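Local coordinates for protein CarG (Serratia, PDB 4O7J) that probably contributes to intrinsic carbapenem resistance in Serratia and is structurally related to lysozyme inhibitors, at residues I53-V56 / E61-W64; A73-Q78 / D100-G105; R81-K86 / E145-V150. One frame throughout, in Å; residues are numbered along the deposited sequence.

Interaction 1: I53-V56 / E61-W64; sequences IMPV and EFTW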
loop_
_atom_site.group_PDB
_atom_site.type_symbol
_atom_site.label_atom_id
_atom_site.label_comp_id
_atom_site.label_asym_id
_atom_site.label_seq_id
_atom_site.Cartn_x
_atom_site.Cartn_y
_atom_site.Cartn_z
ATOM N N ILE A 53 -8.494 2.655 0.263
ATOM C CA ILE A 53 -7.483 1.645 -0.046
ATOM C C ILE A 53 -8.040 0.262 0.306
ATOM O O ILE A 53 -8.533 0.033 1.405
ATOM C CB ILE A 53 -6.112 1.990 0.611
ATOM C CG1 ILE A 53 -5.016 0.998 0.135
ATOM C CG2 ILE A 53 -6.184 1.969 2.137
ATOM C CD1 ILE A 53 -3.605 1.304 0.635
ATOM N N MET A 54 -8.017 -0.663 -0.641
ATOM C CA MET A 54 -8.496 -1.978 -0.440
ATOM C C MET A 54 -7.449 -2.865 0.287
ATOM O O MET A 54 -6.291 -2.858 -0.061
ATOM C CB MET A 54 -8.884 -2.643 -1.779
ATOM C CG MET A 54 -9.999 -1.945 -2.496
ATOM S SD MET A 54 -10.406 -2.805 -4.033
ATOM C CE MET A 54 -11.192 -4.276 -3.368
ATOM N N PRO A 55 -7.887 -3.614 1.339
ATOM C CA PRO A 55 -7.031 -4.626 1.953
ATOM C C PRO A 55 -6.722 -5.827 1.058
ATOM O O PRO A 55 -7.448 -6.105 0.050
ATOM C CB PRO A 55 -7.835 -5.048 3.224
ATOM C CG PRO A 55 -9.257 -4.850 2.844
ATOM C CD PRO A 55 -9.262 -3.651 1.885
ATOM N N VAL A 56 -5.631 -6.480 1.392
ATOM C CA VAL A 56 -5.301 -7.776 0.816
ATOM C C VAL A 56 -6.182 -8.762 1.622
ATOM O O VAL A 56 -6.203 -8.723 2.861
ATOM C CB VAL A 56 -3.820 -8.120 0.960
ATOM C CG1 VAL A 56 -3.551 -9.558 0.533
ATOM C CG2 VAL A 56 -2.984 -7.141 0.099
ATOM N N GLU A 61 -1.910 -6.751 5.156
ATOM C CA GLU A 61 -1.281 -5.932 4.108
ATOM C C GLU A 61 -2.298 -5.219 3.200
ATOM O O GLU A 61 -3.462 -5.597 3.141
ATOM C CB GLU A 61 -0.463 -6.823 3.205
ATOM C CG GLU A 61 0.820 -7.404 3.798
ATOM C CD GLU A 61 2.071 -6.518 3.500
ATOM O OE1 GLU A 61 2.053 -5.657 2.546
ATOM O OE2 GLU A 61 3.088 -6.713 4.214
ATOM N N PHE A 62 -1.819 -4.196 2.463
ATOM C CA PHE A 62 -2.651 -3.480 1.516
ATOM C C PHE A 62 -2.087 -3.442 0.084
ATOM O O PHE A 62 -2.697 -2.812 -0.768
ATOM C CB PHE A 62 -2.909 -2.032 1.997
ATOM C CG PHE A 62 -3.892 -1.991 3.163
ATOM C CD1 PHE A 62 -3.466 -2.336 4.420
ATOM C CD2 PHE A 62 -5.195 -1.715 2.952
ATOM C CE1 PHE A 62 -4.331 -2.281 5.505
ATOM C CE2 PHE A 62 -6.097 -1.693 4.015
ATOM C CZ PHE A 62 -5.662 -2.008 5.279
ATOM N N THR A 63 -0.934 -4.070 -0.103
ATOM C CA THR A 63 -0.394 -4.342 -1.471
ATOM C C THR A 63 -0.274 -5.853 -1.695
ATOM O O THR A 63 0.300 -6.568 -0.851
ATOM C CB THR A 63 0.947 -3.593 -1.615
ATOM O OG1 THR A 63 0.708 -2.222 -1.379
ATOM C CG2 THR A 63 1.569 -3.795 -2.950
ATOM N N TRP A 64 -0.739 -6.308 -2.862
ATOM C CA TRP A 64 -0.617 -7.658 -3.330
ATOM C C TRP A 64 0.712 -7.871 -4.046
ATOM O O TRP A 64 0.920 -7.338 -5.120
ATOM C CB TRP A 64 -1.757 -8.042 -4.307
ATOM C CG TRP A 64 -3.131 -7.917 -3.769
ATOM C CD1 TRP A 64 -3.816 -6.759 -3.568
ATOM C CD2 TRP A 64 -4.016 -8.974 -3.410
ATOM N NE1 TRP A 64 -5.040 -7.010 -3.047
ATOM C CE2 TRP A 64 -5.194 -8.371 -2.901
ATOM C CE3 TRP A 64 -3.926 -10.393 -3.448
ATOM C CZ2 TRP A 64 -6.331 -9.120 -2.551
ATOM C CZ3 TRP A 64 -5.025 -11.135 -2.970
ATOM C CH2 TRP A 64 -6.216 -10.505 -2.555
HETATM O O HOH W 1 -4.914 -2.736 -2.364
HETATM O O HOH W 2 -6.713 -4.973 -2.360
#
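Val56 carries CG1 trans to its own backbone N (chi1 172°) and CG2 beside that N, which lays both methyls over one face of the Trp64 indole. CG2 of Val56 makes a CH-pi contact 3.7 Å from the centroid of the Trp64 five-membered ring, 8° off the normal, while Val56 CG1 sits over the middle of the whole ring system. A single backbone bond ties the two ends of the loop together: Val56 N donates to Glu61 O at 2.9 Å in a nearly straight bond (165°). The two segments are the beginning and end of the loop joining strand 51-53 to strand 64-65, both of which pair with strand 37-45, so the contact closes this connection onto itself. Beside it the Phe62 ring meets Pro55 obliquely, with CD2 3.6 Å from Pro55 CA, and Ile53 reaches across with CD1 3.7 Å from Phe62 CB. Phe62 also meets Phe29 and Phe65 of the second subunit. Two waters link polar atoms of the two segments: water 1 bridges Met54 O and Phe62 O, and water 2, in the plane of the indole at its edge, accepts from Trp64 NE1 at 2.7 Å and bonds to Pro55 O.

Interaction 2: A73-Q78 / D100-G105; sequences ADFLVQ and DLFDVG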
loop_
_atom_site.group_PDB
_atom_site.type_symbol
_atom_site.label_atom_id
_atom_site.label_comp_id
_atom_site.label_asym_id
_atom_site.label_seq_id
_atom_site.Cartn_x
_atom_site.Cartn_y
_atom_site.Cartn_z
ATOM N N ALA A 73 15.961 -16.747 -7.440
ATOM C CA ALA A 73 15.113 -17.616 -8.224
ATOM C C ALA A 73 14.497 -16.914 -9.442
ATOM O O ALA A 73 14.045 -15.817 -9.352
ATOM C CB ALA A 73 14.052 -18.255 -7.351
ATOM N N ASP A 74 14.522 -17.589 -10.572
ATOM C CA ASP A 74 13.955 -17.078 -11.804
ATOM C C ASP A 74 12.550 -17.691 -12.060
ATOM O O ASP A 74 12.177 -17.995 -13.147
ATOM C CB ASP A 74 14.959 -17.283 -12.943
ATOM C CG ASP A 74 16.366 -16.766 -12.573
ATOM O OD1 ASP A 74 16.478 -15.717 -11.944
ATOM O OD2 ASP A 74 17.368 -17.422 -12.884
ATOM N N PHE A 75 11.795 -17.837 -10.998
ATOM C CA PHE A 75 10.412 -18.203 -11.120
ATOM C C PHE A 75 9.634 -17.695 -9.945
ATOM O O PHE A 75 10.208 -17.415 -8.969
ATOM C CB PHE A 75 10.288 -19.710 -11.249
ATOM C CG PHE A 75 10.775 -20.474 -10.068
ATOM C CD1 PHE A 75 12.088 -20.878 -9.966
ATOM C CD2 PHE A 75 9.908 -20.821 -9.057
ATOM C CE1 PHE A 75 12.508 -21.593 -8.894
ATOM C CE2 PHE A 75 10.349 -21.514 -7.972
ATOM C CZ PHE A 75 11.655 -21.886 -7.889
ATOM N N LEU A 76 8.329 -17.571 -10.107
ATOM C CA LEU A 76 7.467 -17.118 -9.064
ATOM C C LEU A 76 6.845 -18.339 -8.365
ATOM O O LEU A 76 6.361 -19.291 -9.016
ATOM C CB LEU A 76 6.379 -16.274 -9.667
ATOM C CG LEU A 76 6.898 -14.944 -10.275
ATOM C CD1 LEU A 76 5.760 -14.197 -10.904
ATOM C CD2 LEU A 76 7.559 -14.107 -9.220
ATOM N N VAL A 77 6.702 -18.192 -7.077
ATOM C CA VAL A 77 5.875 -19.051 -6.246
ATOM C C VAL A 77 4.425 -18.497 -6.067
ATOM O O VAL A 77 3.511 -19.251 -5.838
ATOM C CB VAL A 77 6.554 -19.399 -4.917
ATOM C CG1 VAL A 77 7.843 -20.212 -5.166
ATOM C CG2 VAL A 77 6.907 -18.158 -4.166
ATOM N N GLN A 78 4.236 -17.186 -6.157
ATOM C CA GLN A 78 2.953 -16.591 -6.063
ATOM C C GLN A 78 2.916 -15.371 -6.981
ATOM O O GLN A 78 3.897 -14.605 -7.051
ATOM C CB GLN A 78 2.651 -16.207 -4.605
ATOM C CG GLN A 78 1.269 -15.658 -4.323
ATOM C CD GLN A 78 0.826 -15.904 -2.853
ATOM O OE1 GLN A 78 1.256 -16.846 -2.205
ATOM N NE2 GLN A 78 -0.046 -15.094 -2.363
ATOM N N ASP A 100 7.398 -28.635 -1.671
ATOM C CA ASP A 100 8.608 -28.510 -2.533
ATOM C C ASP A 100 8.316 -27.493 -3.634
ATOM O O ASP A 100 8.050 -27.874 -4.787
ATOM C CB ASP A 100 8.959 -29.899 -3.124
ATOM C CG ASP A 100 10.184 -29.893 -4.056
ATOM O OD1 ASP A 100 11.072 -29.043 -3.893
ATOM O OD2 ASP A 100 10.247 -30.783 -4.961
ATOM N N LEU A 101 8.546 -26.255 -3.305
ATOM C CA LEU A 101 8.293 -25.116 -4.140
ATOM C C LEU A 101 9.270 -24.974 -5.298
ATOM O O LEU A 101 9.040 -24.187 -6.258
ATOM C CB LEU A 101 8.327 -23.832 -3.294
ATOM C CG LEU A 101 7.201 -23.740 -2.237
ATOM C CD1 LEU A 101 7.422 -22.527 -1.356
ATOM C CD2 LEU A 101 5.828 -23.652 -2.929
ATOM N N PHE A 102 10.413 -25.627 -5.188
ATOM C CA PHE A 102 11.419 -25.528 -6.227
ATOM C C PHE A 102 11.063 -26.346 -7.472
ATOM O O PHE A 102 11.444 -25.996 -8.591
ATOM C CB PHE A 102 12.753 -25.976 -5.685
ATOM C CG PHE A 102 13.898 -25.856 -6.658
ATOM C CD1 PHE A 102 14.531 -24.625 -6.854
ATOM C CD2 PHE A 102 14.293 -26.947 -7.410
ATOM C CE1 PHE A 102 15.556 -24.492 -7.775
ATOM C CE2 PHE A 102 15.335 -26.810 -8.343
ATOM C CZ PHE A 102 15.978 -25.599 -8.476
ATOM N N ASP A 103 10.417 -27.467 -7.299
ATOM C CA ASP A 103 10.207 -28.326 -8.458
ATOM C C ASP A 103 8.914 -27.892 -9.163
ATOM O O ASP A 103 8.068 -27.151 -8.595
ATOM C CB ASP A 103 10.121 -29.794 -8.077
ATOM C CG ASP A 103 11.541 -30.405 -7.782
ATOM O OD1 ASP A 103 12.444 -30.334 -8.682
ATOM O OD2 ASP A 103 11.693 -30.926 -6.654
ATOM N N VAL A 104 8.776 -28.404 -10.372
ATOM C CA VAL A 104 7.558 -28.206 -11.177
ATOM C C VAL A 104 6.495 -28.847 -10.377
ATOM O O VAL A 104 6.696 -29.929 -9.851
ATOM C CB VAL A 104 7.687 -28.875 -12.536
ATOM C CG1 VAL A 104 6.328 -28.988 -13.256
ATOM C CG2 VAL A 104 8.714 -28.166 -13.356
ATOM N N GLY A 105 5.365 -28.195 -10.237
ATOM C CA GLY A 105 4.336 -28.685 -9.307
ATOM C C GLY A 105 2.959 -28.036 -9.498
ATOM O O GLY A 105 2.763 -27.214 -10.398
#
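Val77 and Leu101 mark the nearest approach of two loop backbones, their CA atoms 6.9 Å apart, and no hydrogen bond joins the segments. Side chains bridge the gap. Phe75 has its ring tucked between its backbone N and carbonyl carbon (chi1 63°), and that rotation sends the ring end toward the other loop, where CE2 comes within 3.4 Å of Leu101 O and CZ lies 4.0 Å from Phe102 CA. The Phe102 side chain leaves its backbone in the other direction, yet its CD1 still comes within 4.1 Å of Phe75 CZ, the two side chains crossing at about a right angle. Deeper in, Val77 offers CG1 to Leu101, 4.1 Å from its CB, again crosswise. Val77 and Gln78 together face Tyr67 as a classic beta bulge, just where strand 78-85 begins; the 100-105 loop connects strands 88-96 and 107-116, so the contact packs two loops together at one end of the four-stranded sheet. Several carbonyls of the 100-105 loop have hydrogen-bond partners outside: Lys96 NZ bonds to Leu101 O and Asp103 O, and Gln141 NE2 to Phe102 O. What passes between the two segments is therefore van der Waals packing over a modest 173 Å², and the hydrogen bonds that hold the 100-105 loop, such as those from Lys96 and Gln141, come from outside the contact.

Interaction 3: R81-K86 / E145-V150; sequences RLFKIK and EAYQEV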
loop_
_atom_site.group_PDB
_atom_site.type_symbol
_atom_site.label_atom_id
_atom_site.label_comp_id
_atom_site.label_asym_id
_atom_site.label_seq_id
_atom_site.Cartn_x
_atom_site.Cartn_y
_atom_site.Cartn_z
ATOM N N ARG A 81 -2.859 -11.343 -10.876
ATOM C CA ARG A 81 -3.112 -10.757 -12.157
ATOM C C ARG A 81 -4.572 -10.349 -12.277
ATOM O O ARG A 81 -5.447 -11.064 -11.844
ATOM C CB ARG A 81 -2.633 -11.712 -13.295
ATOM C CG ARG A 81 -2.669 -11.118 -14.691
ATOM C CD ARG A 81 -1.910 -11.951 -15.740
ATOM N NE ARG A 81 -0.511 -12.148 -15.418
ATOM C CZ ARG A 81 0.321 -12.935 -16.113
ATOM N NH1 ARG A 81 -0.111 -13.609 -17.162
ATOM N NH2 ARG A 81 1.570 -13.066 -15.707
ATOM N N LEU A 82 -4.797 -9.171 -12.875
ATOM C CA LEU A 82 -6.118 -8.676 -13.137
ATOM C C LEU A 82 -6.674 -9.057 -14.475
ATOM O O LEU A 82 -5.979 -8.947 -15.523
ATOM C CB LEU A 82 -6.094 -7.159 -12.947
ATOM C CG LEU A 82 -7.268 -6.362 -12.475
ATOM C CD1 LEU A 82 -7.838 -6.790 -11.138
ATOM C CD2 LEU A 82 -6.846 -4.892 -12.543
ATOM N N PHE A 83 -7.916 -9.533 -14.461
ATOM C CA PHE A 83 -8.678 -9.872 -15.655
ATOM C C PHE A 83 -9.988 -9.106 -15.650
ATOM O O PHE A 83 -10.468 -8.679 -14.615
ATOM C CB PHE A 83 -8.981 -11.359 -15.655
ATOM C CG PHE A 83 -7.778 -12.200 -15.840
ATOM C CD1 PHE A 83 -6.992 -12.533 -14.763
ATOM C CD2 PHE A 83 -7.378 -12.637 -17.150
ATOM C CE1 PHE A 83 -5.842 -13.295 -14.930
ATOM C CE2 PHE A 83 -6.268 -13.410 -17.303
ATOM C CZ PHE A 83 -5.472 -13.725 -16.191
ATOM N N LYS A 84 -10.608 -9.027 -16.784
ATOM C CA LYS A 84 -11.849 -8.356 -16.907
ATOM C C LYS A 84 -12.802 -9.146 -17.842
ATOM O O LYS A 84 -12.387 -9.600 -18.861
ATOM C CB LYS A 84 -11.648 -6.956 -17.412
ATOM C CG LYS A 84 -12.935 -6.206 -17.564
ATOM C CD LYS A 84 -12.721 -4.802 -18.015
ATOM C CE LYS A 84 -11.838 -4.754 -19.216
ATOM N NZ LYS A 84 -11.177 -3.425 -19.363
ATOM N N ILE A 85 -14.049 -9.302 -17.428
ATOM C CA ILE A 85 -15.098 -9.880 -18.280
ATOM C C ILE A 85 -16.276 -8.951 -18.310
ATOM O O ILE A 85 -16.856 -8.671 -17.334
ATOM C CB ILE A 85 -15.654 -11.233 -17.789
ATOM C CG1 ILE A 85 -14.567 -12.264 -17.587
ATOM C CG2 ILE A 85 -16.769 -11.734 -18.701
ATOM C CD1 ILE A 85 -13.929 -12.754 -18.826
ATOM N N LYS A 86 -16.585 -8.503 -19.512
ATOM C CA LYS A 86 -17.456 -7.392 -19.719
ATOM C C LYS A 86 -17.053 -6.254 -18.789
ATOM O O LYS A 86 -15.954 -5.805 -18.884
ATOM C CB LYS A 86 -18.882 -7.835 -19.585
ATOM C CG LYS A 86 -19.204 -8.964 -20.558
ATOM C CD LYS A 86 -20.668 -9.349 -20.524
ATOM C CE LYS A 86 -20.762 -10.844 -20.439
ATOM N NZ LYS A 86 -20.236 -11.503 -21.645
ATOM N N GLU A 145 2.771 -19.092 -14.979
ATOM C CA GLU A 145 2.485 -19.910 -16.144
ATOM C C GLU A 145 1.030 -20.444 -16.178
ATOM O O GLU A 145 0.517 -20.688 -17.231
ATOM C CB GLU A 145 3.491 -21.019 -16.287
ATOM C CG GLU A 145 4.918 -20.636 -16.626
ATOM C CD GLU A 145 5.745 -21.913 -16.597
ATOM O OE1 GLU A 145 6.344 -22.187 -15.578
ATOM O OE2 GLU A 145 5.607 -22.712 -17.556
ATOM N N ALA A 146 0.421 -20.639 -15.017
ATOM C CA ALA A 146 -0.914 -21.173 -14.909
ATOM C C ALA A 146 -1.974 -20.188 -15.425
ATOM O O ALA A 146 -3.093 -20.554 -15.653
ATOM C CB ALA A 146 -1.236 -21.576 -13.483
ATOM N N TYR A 147 -1.617 -18.926 -15.616
ATOM C CA TYR A 147 -2.629 -17.920 -16.095
ATOM C C TYR A 147 -3.022 -18.265 -17.546
ATOM O O TYR A 147 -4.054 -17.823 -18.036
ATOM C CB TYR A 147 -2.097 -16.480 -16.065
ATOM C CG TYR A 147 -1.987 -15.915 -14.681
ATOM C CD1 TYR A 147 -3.084 -15.876 -13.853
ATOM C CD2 TYR A 147 -0.823 -15.414 -14.203
ATOM C CE1 TYR A 147 -3.004 -15.451 -12.572
ATOM C CE2 TYR A 147 -0.742 -14.944 -12.934
ATOM C CZ TYR A 147 -1.851 -14.953 -12.110
ATOM O OH TYR A 147 -1.743 -14.409 -10.857
ATOM N N GLN A 148 -2.223 -19.075 -18.201
ATOM C CA GLN A 148 -2.592 -19.564 -19.562
ATOM C C GLN A 148 -3.897 -20.370 -19.523
ATOM O O GLN A 148 -4.562 -20.512 -20.555
ATOM C CB GLN A 148 -1.440 -20.412 -20.101
ATOM C CG GLN A 148 -0.099 -19.621 -20.119
ATOM C CD GLN A 148 1.244 -20.395 -20.138
ATOM O OE1 GLN A 148 1.345 -21.554 -19.737
ATOM N NE2 GLN A 148 2.301 -19.691 -20.587
ATOM N N GLU A 149 -4.278 -20.938 -18.369
ATOM C CA GLU A 149 -5.514 -21.698 -18.269
ATOM C C GLU A 149 -6.738 -20.821 -17.901
ATOM O O GLU A 149 -7.845 -21.330 -17.812
ATOM C CB GLU A 149 -5.399 -22.818 -17.213
ATOM C CG GLU A 149 -4.189 -23.719 -17.445
ATOM C CD GLU A 149 -4.146 -24.983 -16.542
ATOM O OE1 GLU A 149 -5.158 -25.333 -15.947
ATOM O OE2 GLU A 149 -3.027 -25.575 -16.410
ATOM N N VAL A 150 -6.542 -19.549 -17.626
ATOM C CA VAL A 150 -7.680 -18.783 -17.154
ATOM C C VAL A 150 -8.637 -18.509 -18.322
ATOM O O VAL A 150 -8.221 -18.195 -19.422
ATOM C CB VAL A 150 -7.334 -17.511 -16.410
ATOM C CG1 VAL A 150 -6.637 -17.823 -15.126
ATOM C CG2 VAL A 150 -6.544 -16.591 -17.271
#
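Tyr147 is the centre of this contact, with CB of Arg81 over one face of its ring, the guanidinium beyond its CD2 rim, and Phe83 meeting it obliquely at CD1, across the ring from CD2. The Arg81 packing is close: its CB stands 3.8 Å from the centroid of the Tyr147 ring, 21° off the normal, in a CH-pi contact. Further along, the arginine chain is kinked at chi3 (-58°), which brings the guanidinium down past the rim, so that Tyr147 CD2 lies over its face, 3.3 Å from Arg81 CZ, the two planes 34° apart. The phenol is buried, and its OH is satisfied by a hydrogen bond to Val92 O. The Phe83 and Tyr147 centroids are 5.9 Å apart, and Tyr147 CD1 lies at the Phe83 ring edge, near its plane, 3.9 Å from Phe83 CE1. Val150 abuts the Phe83 ring too, although the modelled spacing there is doubtfully short. The looser margin lies at the end of Arg81, which is partly exposed and makes a long, weak ion pair with Asp79. Phe83 and Arg81 both project from strand 78-85, an outermost strand of the four-stranded sheet within this chain, toward the 3-10 segment 145-149. Tyr147 and Val150 also pack on Leu109 of strand 107-116, while Phe83 touches Val92 of strand 88-96 and Leu155 of helix 152-155.

In the fold
Interactions 1 and 3 are buried and lie on opposite sides of the chain's centre, their own centres about 20 Å apart; interaction 2 is further out and only partly buried. Interaction 1 belongs to the sheet containing strand 37-45 and borders the second subunit, whereas interactions 2 and 3 both involve the four-stranded sheet and no other chain. These two share an element: strand 78-85 starts in the first segment of interaction 2 and carries Arg81 and Phe83 of interaction 3. The chemistry follows place. Interaction 1 combines a backbone hydrogen bond, bridging waters and an indole face, interaction 3 sets an arginine's CB on a tyrosine face beside an oblique aromatic pair, and interaction 2 is sparse apolar packing.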